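Local coordinates for fiber protein (Duck adenovirus 1, PDB 6ITX) that probably attaches the virion to a host-cell receptor through the trimeric head domain at the C-terminal end of its fibre, the part described here, at residues Asn261-Val266 and Phe296-Ala301; Tyr127-Ser130 and Val135-Thr138; Ile201-Asn206 and Val248-Val253. All blocks are in the same frame, centred on the assembly; numbering follows the deposited sequence.

Contact 1 of 3, residues Asn261-Val266 and Phe296-Ala301; sequences NAIYMV and FTYVGA. With GLN (glutamine), chain G.
Met265 and Ile263 of the strand in Asn261-Val266 reach over the rings of Phe296 and Tyr298, each side chain covering one face of a ring. The sharper of the two CH-pi contacts is that of Met265, whose CE stands 3.4 Å from the centroid of the Phe296 ring, only 15° off its normal and over its centre. A bend at the end of the thioether (chi3 136°) lets the methyl, rather than the sulfur, make this approach; SD remains above the same ring at 4.7 Å from the centroid, a longer Met-aromatic contact. In the second CH-pi pair, Ile263 CG1 lies 4.1 Å from the centroid of the Tyr298 ring, offset toward its rim.

Apolar packing extends this pair outward along the tyrosine, with Ile263 CD1 3.4 Å from Tyr298 CZ. Within Phe296-Ala301 the two aromatic rings meet at their edges, Phe296 CE2 facing Tyr298 CD1.

Polar bonding is left to the surroundings. Tyr298 OH, although beside Ile263, is hydrogen-bonded to the backbone O of Phe196. From the last strand residue, Val299, onward, the chain terminus borders the bound glutamine: Val299 CG1 and Gly300 O both lie 3.7 Å from its NE2, and Ala301 completes this side of a pocket to which Gly133 also contributes.

The backbones are too far apart to pair, with CA atoms of Ile263 and Tyr298 9.2 Å apart. Side chains meeting across such a gap are the hydrophobic filling expected of the beta-sandwich of an adenovirus fibre head.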
ATOM      1  N   ASN A 261       8.144  15.161  14.666  1.00 43.56           N
ATOM      2  CA  ASN A 261       6.974  15.094  13.793  1.00 44.37           C
ATOM      3  C   ASN A 261       6.031  13.999  14.280  1.00 43.47           C
ATOM      4  O   ASN A 261       6.437  12.838  14.408  1.00 40.69           O
ATOM      5  CB  ASN A 261       7.373  14.798  12.345  1.00 43.03           C
ATOM      6  CG  ASN A 261       8.143  15.925  11.692  1.00 36.86           C
ATOM      7  OD1 ASN A 261       7.948  17.098  11.996  1.00 38.82           O
ATOM      8  ND2 ASN A 261       9.009  15.565  10.763  1.00 36.99           N
ATOM      9  N   ALA A 262       4.773  14.356  14.519  1.00 39.97           N
ATOM     10  CA  ALA A 262       3.762  13.344  14.770  1.00 36.25           C
ATOM     11  C   ALA A 262       3.127  12.982  13.432  1.00 39.53           C
ATOM     12  O   ALA A 262       3.536  13.493  12.387  1.00 40.52           O
ATOM     13  CB  ALA A 262       2.741  13.844  15.791  1.00 31.79           C
ATOM     14  N   ILE A 263       2.124  12.098  13.444  1.00 35.84           N
ATOM     15  CA  ILE A 263       1.426  11.698  12.223  1.00 36.34           C
ATOM     16  C   ILE A 263      -0.047  12.071  12.341  1.00 36.39           C
ATOM     17  O   ILE A 263      -0.726  11.640  13.281  1.00 34.42           O
ATOM     18  CB  ILE A 263       1.572  10.200  11.934  1.00 36.84           C
ATOM     19  CG1 ILE A 263       3.032   9.850  11.692  1.00 37.32           C
ATOM     20  CG2 ILE A 263       0.770   9.828  10.720  1.00 35.94           C
ATOM     21  CD1 ILE A 263       3.661   9.197  12.901  1.00 37.09           C
ATOM     22  N   TYR A 264      -0.534  12.872  11.384  1.00 34.12           N
ATOM     23  CA  TYR A 264      -1.951  13.193  11.256  1.00 32.32           C
ATOM     24  C   TYR A 264      -2.616  12.208  10.305  1.00 33.19           C
ATOM     25  O   TYR A 264      -2.043  11.814   9.285  1.00 34.60           O
ATOM     26  CB  TYR A 264      -2.148  14.621  10.733  1.00 32.22           C
ATOM     27  CG  TYR A 264      -3.596  15.061  10.566  1.00 32.37           C
ATOM     28  CD1 TYR A 264      -4.437  15.219  11.672  1.00 32.89           C
ATOM     29  CD2 TYR A 264      -4.117  15.345   9.309  1.00 32.72           C
ATOM     30  CE1 TYR A 264      -5.759  15.635  11.529  1.00 32.63           C
ATOM     31  CE2 TYR A 264      -5.447  15.776   9.153  1.00 36.00           C
ATOM     32  CZ  TYR A 264      -6.266  15.916  10.266  1.00 37.38           C
ATOM     33  OH  TYR A 264      -7.589  16.335  10.119  1.00 37.76           O
ATOM     34  N   MET A 265      -3.827  11.802  10.648  1.00 33.33           N
ATOM     35  CA  MET A 265      -4.557  10.822   9.865  1.00 31.63           C
ATOM     36  C   MET A 265      -5.994  11.273   9.790  1.00 33.67           C
ATOM     37  O   MET A 265      -6.660  11.364  10.823  1.00 35.19           O
ATOM     38  CB  MET A 265      -4.465   9.447  10.501  1.00 28.70           C
ATOM     39  CG  MET A 265      -3.033   9.018  10.653  1.00 33.53           C
ATOM     40  SD  MET A 265      -2.923   7.284  10.969  1.00 49.04           S
ATOM     41  CE  MET A 265      -1.595   6.870   9.895  1.00 41.25           C
ATOM     42  N   VAL A 266      -6.470  11.589   8.592  1.00 32.34           N
ATOM     43  CA  VAL A 266      -7.871  11.930   8.406  1.00 37.11           C
ATOM     44  C   VAL A 266      -8.539  10.784   7.662  1.00 32.71           C
ATOM     45  O   VAL A 266      -7.993  10.270   6.676  1.00 31.08           O
ATOM     46  CB  VAL A 266      -8.048  13.283   7.690  1.00 34.52           C
ATOM     47  CG1 VAL A 266      -7.211  13.357   6.441  1.00 30.50           C
ATOM     48  CG2 VAL A 266      -9.519  13.521   7.395  1.00 32.89           C
ATOM     49  N   PHE A 296      -0.431   1.142   6.401  1.00 30.29           N
ATOM     50  CA  PHE A 296       0.145   2.342   5.807  1.00 27.82           C
ATOM     51  C   PHE A 296       1.637   2.365   6.103  1.00 30.91           C
ATOM     52  O   PHE A 296       2.115   1.686   7.018  1.00 31.75           O
ATOM     53  CB  PHE A 296      -0.509   3.610   6.361  1.00 38.85           C
ATOM     54  CG  PHE A 296      -0.309   3.787   7.852  1.00 39.49           C
ATOM     55  CD1 PHE A 296      -1.136   3.135   8.763  1.00 35.41           C
ATOM     56  CD2 PHE A 296       0.731   4.573   8.336  1.00 36.64           C
ATOM     57  CE1 PHE A 296      -0.937   3.272  10.122  1.00 35.17           C
ATOM     58  CE2 PHE A 296       0.932   4.714   9.695  1.00 43.58           C
ATOM     59  CZ  PHE A 296       0.090   4.063  10.592  1.00 40.26           C
ATOM     60  N   THR A 297       2.368   3.180   5.340  1.00 34.49           N
ATOM     61  CA  THR A 297       3.818   3.290   5.471  1.00 30.29           C
ATOM     62  C   THR A 297       4.246   4.752   5.425  1.00 31.98           C
ATOM     63  O   THR A 297       3.744   5.526   4.609  1.00 36.20           O
ATOM     64  CB  THR A 297       4.534   2.507   4.353  1.00 31.32           C
ATOM     65  OG1 THR A 297       4.389   1.089   4.561  1.00 25.79           O
ATOM     66  CG2 THR A 297       6.015   2.852   4.310  1.00 32.80           C
ATOM     67  N   TYR A 298       5.174   5.137   6.297  1.00 35.38           N
ATOM     68  CA  TYR A 298       5.839   6.432   6.176  1.00 33.25           C
ATOM     69  C   TYR A 298       7.299   6.279   6.577  1.00 35.70           C
ATOM     70  O   TYR A 298       7.699   5.266   7.173  1.00 35.19           O
ATOM     71  CB  TYR A 298       5.160   7.521   7.031  1.00 37.18           C
ATOM     72  CG  TYR A 298       5.182   7.226   8.510  1.00 36.36           C
ATOM     73  CD1 TYR A 298       4.223   6.407   9.076  1.00 39.29           C
ATOM     74  CD2 TYR A 298       6.169   7.741   9.334  1.00 35.46           C
ATOM     75  CE1 TYR A 298       4.240   6.113  10.417  1.00 38.45           C
ATOM     76  CE2 TYR A 298       6.190   7.454  10.685  1.00 35.20           C
ATOM     77  CZ  TYR A 298       5.219   6.638  11.221  1.00 35.83           C
ATOM     78  OH  TYR A 298       5.215   6.332  12.567  1.00 33.35           O
ATOM     79  N   VAL A 299       8.088   7.312   6.263  1.00 33.83           N
ATOM     80  CA  VAL A 299       9.509   7.319   6.601  1.00 33.76           C
ATOM     81  C   VAL A 299       9.678   7.590   8.091  1.00 35.75           C
ATOM     82  O   VAL A 299       9.223   8.615   8.611  1.00 34.36           O
ATOM     83  CB  VAL A 299      10.274   8.359   5.775  1.00 34.67           C
ATOM     84  CG1 VAL A 299      11.756   8.049   5.794  1.00 37.45           C
ATOM     85  CG2 VAL A 299       9.782   8.411   4.353  1.00 33.34           C
ATOM     86  N   GLY A 300      10.350   6.672   8.783  1.00 36.82           N
ATOM     87  CA  GLY A 300      10.675   6.857  10.181  1.00 37.19           C
ATOM     88  C   GLY A 300      11.846   7.805  10.386  1.00 41.10           C
ATOM     89  O   GLY A 300      12.458   8.314   9.444  1.00 39.22           O
ATOM     90  N   ALA A 301      12.160   8.048  11.657  1.00 45.11           N
ATOM     91  CA  ALA A 301      13.210   9.009  12.009  1.00 41.60           C
ATOM     92  C   ALA A 301      14.590   8.530  11.581  1.00 45.24           C
ATOM     93  O   ALA A 301      14.910   7.329  11.585  1.00 43.99           O
ATOM     94  CB  ALA A 301      13.198   9.289  13.483  1.00 39.84           C
ATOM     95  OXT ALA A 301      15.410   9.375  11.205  1.00 46.26           O
TER
HETATM   96  N   GLN G 401      17.522   8.693  11.792  1.00 54.60           N
HETATM   97  CA  GLN G 401      18.233   7.873  10.821  1.00 65.49           C
HETATM   98  C   GLN G 401      19.744   8.189  10.869  1.00 78.44           C
HETATM   99  O   GLN G 401      20.350   8.331  11.946  1.00 81.78           O
HETATM  100  CB  GLN G 401      17.675   8.095   9.392  1.00 68.95           C
HETATM  101  CG  GLN G 401      16.335   7.371   9.034  1.00 47.68           C
HETATM  102  CD  GLN G 401      16.115   7.172   7.521  1.00 50.24           C
HETATM  103  OE1 GLN G 401      17.010   7.423   6.704  1.00 61.99           O
HETATM  104  NE2 GLN G 401      14.922   6.707   7.149  1.00 41.24           N

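Contact 2 of 3, residues Tyr127-Ser130 and Val135-Thr138; sequences YLTS and VHGT
With chi1 at 76°, Thr129 holds OG1 between its backbone N and carbonyl carbon, pointing across at the carbonyl of His136, while Leu128 (chi1 -55°) turns CD2 toward Gly137. The threonine hydroxyl donates to His136 O at 2.9 Å, in the carbonyl plane and on a lone pair. Thr129 N donates to the same oxygen at 2.8 Å from a position tilted out of that plane, so this buried acceptor is gripped twice by one residue.

His136 N answers with a bond to Thr129 O, and a second reciprocal couple links Tyr127 and Thr138. These are the hydrogen-bonded pairs of an antiparallel beta hairpin, made by strands 118-131 and 134-144 of the head domain. Of the non-hydrogen-bonded pairs, Leu128-Gly137 lies between these two and Ser130-Val135 beyond Thr129-His136. Leu128 CD2 lies 3.6 Å from Gly137 CA, packed against the bare backbone of the glycine, and reaches Val135 CG1 at 4.1 Å. Leu128 and Val135 share one face of the sheet, and both touch Phe196 of the same chain.

The face bearing Tyr127, Thr129, His136 and Thr138 looks toward neighbouring chains. His136 rings of the three subunits meet edge-to-face, while ND1 of His136 is hydrogen-bonded to Thr297 OG1 of its own chain. Tyr127 OH is bonded to Gly132 O of the third subunit, and Thr138 packs on Leu134 of that same neighbour.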
ATOM      1  N   TYR A 127      -0.543  -0.542  15.494  1.00 30.70           N
ATOM      2  CA  TYR A 127       0.594  -1.444  15.513  1.00 33.36           C
ATOM      3  C   TYR A 127       1.621  -0.904  14.537  1.00 35.95           C
ATOM      4  O   TYR A 127       1.355  -0.848  13.336  1.00 37.92           O
ATOM      5  CB  TYR A 127       0.180  -2.864  15.122  1.00 34.29           C
ATOM      6  CG  TYR A 127       1.203  -3.940  15.443  1.00 40.53           C
ATOM      7  CD1 TYR A 127       1.428  -4.352  16.768  1.00 38.42           C
ATOM      8  CD2 TYR A 127       1.926  -4.562  14.431  1.00 35.36           C
ATOM      9  CE1 TYR A 127       2.336  -5.347  17.067  1.00 33.10           C
ATOM     10  CE2 TYR A 127       2.849  -5.561  14.724  1.00 37.77           C
ATOM     11  CZ  TYR A 127       3.055  -5.948  16.044  1.00 39.55           C
ATOM     12  OH  TYR A 127       3.982  -6.944  16.343  1.00 37.21           O
ATOM     13  N   LEU A 128       2.788  -0.513  15.042  1.00 37.87           N
ATOM     14  CA  LEU A 128       3.836   0.055  14.212  1.00 36.97           C
ATOM     15  C   LEU A 128       5.098  -0.789  14.299  1.00 38.41           C
ATOM     16  O   LEU A 128       5.567  -1.105  15.401  1.00 36.27           O
ATOM     17  CB  LEU A 128       4.134   1.488  14.626  1.00 34.84           C
ATOM     18  CG  LEU A 128       2.909   2.390  14.615  1.00 36.51           C
ATOM     19  CD1 LEU A 128       3.279   3.719  15.204  1.00 38.06           C
ATOM     20  CD2 LEU A 128       2.387   2.568  13.192  1.00 41.58           C
ATOM     21  N   THR A 129       5.642  -1.140  13.133  1.00 32.60           N
ATOM     22  CA  THR A 129       6.964  -1.727  13.013  1.00 33.52           C
ATOM     23  C   THR A 129       7.889  -0.767  12.281  1.00 33.46           C
ATOM     24  O   THR A 129       7.498  -0.135  11.301  1.00 37.52           O
ATOM     25  CB  THR A 129       6.928  -3.060  12.262  1.00 34.23           C
ATOM     26  OG1 THR A 129       6.765  -2.819  10.856  1.00 34.42           O
ATOM     27  CG2 THR A 129       5.804  -3.933  12.782  1.00 30.67           C
ATOM     28  N   SER A 130       9.113  -0.661  12.758  1.00 36.95           N
ATOM     29  CA  SER A 130      10.144   0.120  12.100  1.00 36.09           C
ATOM     30  C   SER A 130      11.146  -0.862  11.523  1.00 38.41           C
ATOM     31  O   SER A 130      11.787  -1.601  12.276  1.00 40.50           O
ATOM     32  CB  SER A 130      10.826   1.075  13.076  1.00 39.29           C
ATOM     33  OG  SER A 130      11.990   1.649  12.490  1.00 49.14           O
ATOM     34  N   VAL A 135       8.678   3.058   8.527  1.00 34.22           N
ATOM     35  CA  VAL A 135       7.672   2.557   9.453  1.00 36.10           C
ATOM     36  C   VAL A 135       6.585   1.887   8.627  1.00 33.30           C
ATOM     37  O   VAL A 135       6.080   2.469   7.659  1.00 31.56           O
ATOM     38  CB  VAL A 135       7.095   3.691  10.319  1.00 33.79           C
ATOM     39  CG1 VAL A 135       5.865   3.220  11.062  1.00 30.15           C
ATOM     40  CG2 VAL A 135       8.133   4.210  11.279  1.00 30.47           C
ATOM     41  N   HIS A 136       6.258   0.653   8.973  1.00 31.03           N
ATOM     42  CA  HIS A 136       5.098  -0.028   8.420  1.00 34.87           C
ATOM     43  C   HIS A 136       4.157  -0.302   9.580  1.00 38.78           C
ATOM     44  O   HIS A 136       4.536  -0.975  10.545  1.00 36.91           O
ATOM     45  CB  HIS A 136       5.487  -1.328   7.711  1.00 32.16           C
ATOM     46  CG  HIS A 136       6.561  -1.153   6.688  1.00 34.78           C
ATOM     47  ND1 HIS A 136       6.457  -0.264   5.638  1.00 37.35           N
ATOM     48  CD2 HIS A 136       7.768  -1.751   6.555  1.00 35.25           C
ATOM     49  CE1 HIS A 136       7.553  -0.324   4.902  1.00 36.89           C
ATOM     50  NE2 HIS A 136       8.368  -1.212   5.443  1.00 35.57           N
ATOM     51  N   GLY A 137       2.942   0.235   9.500  1.00 34.84           N
ATOM     52  CA  GLY A 137       1.993   0.088  10.580  1.00 35.96           C
ATOM     53  C   GLY A 137       0.601  -0.231  10.071  1.00 40.49           C
ATOM     54  O   GLY A 137       0.326  -0.201   8.862  1.00 38.71           O
ATOM     55  N   THR A 138      -0.276  -0.564  11.023  1.00 34.21           N
ATOM     56  CA  THR A 138      -1.710  -0.624  10.787  1.00 34.38           C
ATOM     57  C   THR A 138      -2.409   0.236  11.830  1.00 37.10           C
ATOM     58  O   THR A 138      -1.929   0.381  12.957  1.00 40.65           O
ATOM     59  CB  THR A 138      -2.269  -2.066  10.840  1.00 33.07           C
ATOM     60  OG1 THR A 138      -2.115  -2.602  12.158  1.00 36.39           O
ATOM     61  CG2 THR A 138      -1.556  -2.971   9.861  1.00 35.47           C
TER

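Contact 3 of 3, residues Ile201-Asn206 and Val248-Val253; sequences ISYTNN and VCPCTV
Tyr203 opens a type I beta turn that ends at Asn206 and comes up against the strand at Pro250, their CA atoms 7.0 Å apart, with Asn206 N bonded to Tyr203 O at 2.9 Å to close the turn. The tyrosine ring makes the closest approach. Its CG is anti to the carbonyl carbon (chi1 -71°), which lays one face of the ring against the pyrrolidine. Pro250 CG stands 3.4 Å from the centroid of the Tyr203 ring and 12° off its normal, a CH-pi contact above the middle of the face. The proline CD follows nearer the rim, 3.7 Å from Tyr203 CE1.

At the far end of the turn, the backbone takes over. Asn206 O lies 3.8 Å from Pro250 CD, and at the same distance from Cys249 SG, so the turn touches the strand at both its first and its last residue. The amide of Asn206 leads off from the strand, and its ND2 is hydrogen-bonded to Pro224 O.

The second subunit covers part of this region: Pro293 of that chain packs on Tyr203, and Gln140 of the same chain donates from NE2 to Ser202 O.

Between turn and strand the attraction is thus dispersion and CH-pi. The C-H groups of the proline ring, probably slightly polarised by the amide nitrogen, suit the electron-rich face of the phenol. The contact is apolar across the ring face, while the hydroxyl of the same ring finds a weak hydrogen-bond partner in Val299 N of its own chain.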
ATOM      1  N   ILE A 201      14.098  15.218   7.742  1.00 37.51           N
ATOM      2  CA  ILE A 201      14.486  15.769   6.443  1.00 35.07           C
ATOM      3  C   ILE A 201      13.322  15.666   5.461  1.00 36.68           C
ATOM      4  O   ILE A 201      12.882  16.662   4.879  1.00 34.28           O
ATOM      5  CB  ILE A 201      15.734  15.064   5.888  1.00 35.75           C
ATOM      6  CG1 ILE A 201      17.030  15.628   6.481  1.00 31.16           C
ATOM      7  CG2 ILE A 201      15.817  15.263   4.394  1.00 38.31           C
ATOM      8  CD1 ILE A 201      17.372  15.094   7.796  1.00 35.86           C
ATOM      9  N   SER A 202      12.784  14.460   5.284  1.00 36.31           N
ATOM     10  CA  SER A 202      11.868  14.246   4.167  1.00 36.01           C
ATOM     11  C   SER A 202      10.474  14.843   4.368  1.00 40.21           C
ATOM     12  O   SER A 202       9.726  14.944   3.382  1.00 36.52           O
ATOM     13  CB  SER A 202      11.767  12.755   3.885  1.00 35.30           C
ATOM     14  OG  SER A 202      13.019  12.303   3.399  1.00 44.19           O
ATOM     15  N   TYR A 203      10.109  15.263   5.585  1.00 32.70           N
ATOM     16  CA  TYR A 203       8.797  15.843   5.823  1.00 31.88           C
ATOM     17  C   TYR A 203       8.853  17.328   6.154  1.00 35.40           C
ATOM     18  O   TYR A 203       7.803  17.922   6.437  1.00 32.81           O
ATOM     19  CB  TYR A 203       8.081  15.067   6.929  1.00 32.92           C
ATOM     20  CG  TYR A 203       7.646  13.696   6.480  1.00 37.65           C
ATOM     21  CD1 TYR A 203       6.699  13.551   5.479  1.00 37.46           C
ATOM     22  CD2 TYR A 203       8.205  12.544   7.019  1.00 35.98           C
ATOM     23  CE1 TYR A 203       6.297  12.305   5.044  1.00 32.43           C
ATOM     24  CE2 TYR A 203       7.801  11.284   6.587  1.00 38.39           C
ATOM     25  CZ  TYR A 203       6.844  11.174   5.589  1.00 36.37           C
ATOM     26  OH  TYR A 203       6.427   9.937   5.128  1.00 37.57           O
ATOM     27  N   THR A 204      10.047  17.939   6.119  1.00 30.24           N
ATOM     28  CA  THR A 204      10.183  19.354   6.464  1.00 39.45           C
ATOM     29  C   THR A 204       9.113  20.194   5.785  1.00 40.09           C
ATOM     30  O   THR A 204       8.549  21.113   6.392  1.00 44.11           O
ATOM     31  CB  THR A 204      11.562  19.912   6.060  1.00 41.85           C
ATOM     32  OG1 THR A 204      12.576  18.920   6.199  1.00 37.66           O
ATOM     33  CG2 THR A 204      11.926  21.106   6.936  1.00 40.80           C
ATOM     34  N   ASN A 205       8.820  19.898   4.521  1.00 34.09           N
ATOM     35  CA  ASN A 205       7.863  20.687   3.769  1.00 34.75           C
ATOM     36  C   ASN A 205       6.614  19.899   3.377  1.00 37.99           C
ATOM     37  O   ASN A 205       5.854  20.352   2.517  1.00 45.96           O
ATOM     38  CB  ASN A 205       8.563  21.289   2.558  1.00 41.10           C
ATOM     39  CG  ASN A 205       9.666  22.253   2.965  1.00 41.27           C
ATOM     40  OD1 ASN A 205      10.823  22.093   2.598  1.00 41.62           O
ATOM     41  ND2 ASN A 205       9.305  23.246   3.764  1.00 46.58           N
ATOM     42  N   ASN A 206       6.367  18.749   4.013  1.00 35.64           N
ATOM     43  CA  ASN A 206       5.151  17.946   3.837  1.00 31.71           C
ATOM     44  C   ASN A 206       4.563  17.589   5.194  1.00 34.43           C
ATOM     45  O   ASN A 206       4.294  16.424   5.492  1.00 39.22           O
ATOM     46  CB  ASN A 206       5.396  16.636   3.087  1.00 31.43           C
ATOM     47  CG  ASN A 206       6.068  16.830   1.749  1.00 31.38           C
ATOM     48  OD1 ASN A 206       7.278  16.668   1.636  1.00 34.59           O
ATOM     49  ND2 ASN A 206       5.284  17.134   0.718  1.00 30.25           N
ATOM     50  N   VAL A 248      -2.600   9.952   5.192  1.00 30.84           N
ATOM     51  CA  VAL A 248      -1.524  10.078   6.160  1.00 29.88           C
ATOM     52  C   VAL A 248      -0.684  11.280   5.782  1.00 35.82           C
ATOM     53  O   VAL A 248      -0.312  11.456   4.615  1.00 36.01           O
ATOM     54  CB  VAL A 248      -0.661   8.812   6.222  1.00 28.81           C
ATOM     55  CG1 VAL A 248       0.470   9.015   7.196  1.00 25.85           C
ATOM     56  CG2 VAL A 248      -1.498   7.609   6.579  1.00 26.75           C
ATOM     57  N   CYS A 249      -0.387  12.094   6.760  1.00 35.44           N
ATOM     58  CA  CYS A 249       0.418  13.277   6.575  1.00 32.90           C
ATOM     59  C   CYS A 249       1.025  13.619   7.922  1.00 38.45           C
ATOM     60  O   CYS A 249       0.285  13.806   8.905  1.00 34.22           O
ATOM     61  CB  CYS A 249      -0.412  14.448   6.063  1.00 33.31           C
ATOM     62  SG  CYS A 249       0.602  15.918   5.965  1.00 34.00           S
ATOM     63  N   PRO A 250       2.350  13.683   8.023  1.00 33.65           N
ATOM     64  CA  PRO A 250       2.962  14.068   9.293  1.00 37.85           C
ATOM     65  C   PRO A 250       2.540  15.471   9.715  1.00 35.50           C
ATOM     66  O   PRO A 250       2.105  16.295   8.909  1.00 35.60           O
ATOM     67  CB  PRO A 250       4.461  13.977   8.994  1.00 37.29           C
ATOM     68  CG  PRO A 250       4.527  12.868   7.994  1.00 34.21           C
ATOM     69  CD  PRO A 250       3.346  13.137   7.090  1.00 33.90           C
ATOM     70  N   CYS A 251       2.644  15.726  11.016  1.00 36.02           N
ATOM     71  CA  CYS A 251       2.148  16.972  11.579  1.00 37.67           C
ATOM     72  C   CYS A 251       3.034  17.435  12.725  1.00 37.37           C
ATOM     73  O   CYS A 251       3.812  16.666  13.307  1.00 34.08           O
ATOM     74  CB  CYS A 251       0.729  16.812  12.101  1.00 34.31           C
ATOM     75  SG  CYS A 251       0.736  15.546  13.376  1.00 33.18           S
ATOM     76  N   THR A 252       2.874  18.712  13.048  1.00 39.50           N
ATOM     77  CA  THR A 252       3.489  19.351  14.197  1.00 44.59           C
ATOM     78  C   THR A 252       2.433  20.195  14.893  1.00 46.89           C
ATOM     79  O   THR A 252       1.559  20.783  14.241  1.00 46.91           O
ATOM     80  CB  THR A 252       4.691  20.208  13.782  1.00 45.07           C
ATOM     81  OG1 THR A 252       5.522  20.408  14.925  1.00 65.87           O
ATOM     82  CG2 THR A 252       4.258  21.563  13.235  1.00 37.35           C
ATOM     83  N   VAL A 253       2.487  20.239  16.214  1.00 50.79           N
ATOM     84  CA  VAL A 253       1.487  20.989  16.963  1.00 53.48           C
ATOM     85  C   VAL A 253       2.100  22.297  17.445  1.00 58.79           C
ATOM     86  O   VAL A 253       3.243  22.327  17.923  1.00 52.81           O
ATOM     87  CB  VAL A 253       0.915  20.151  18.121  1.00 55.23           C
ATOM     88  CG1 VAL A 253      -0.401  20.745  18.602  1.00 56.53           C
ATOM     89  CG2 VAL A 253       0.679  18.714  17.664  1.00 53.53           C
TER

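All three contacts are buried, but their depth and chemistry differ. Contact 1 lies nearest the chain centre and is aliphatic-on-aromatic packing between strands that do not pair with each other, whereas contact 2 is backbone pairing within a hairpin. Contact 3 sets a turn, with exposed residues at Ile201, Thr204 and Asn205, against a strand by CH-pi packing. Contact 1 bridges the other two: strand 288-299 pairs with strand 134-144 of contact 2, for instance through Tyr298 O and Val135 N, and strand 262-271 pairs with strand 241-253 of contact 3. Contacts 2 and 3 do not touch, their centres being about 17 Å apart. Each contact also borders a neighbouring subunit.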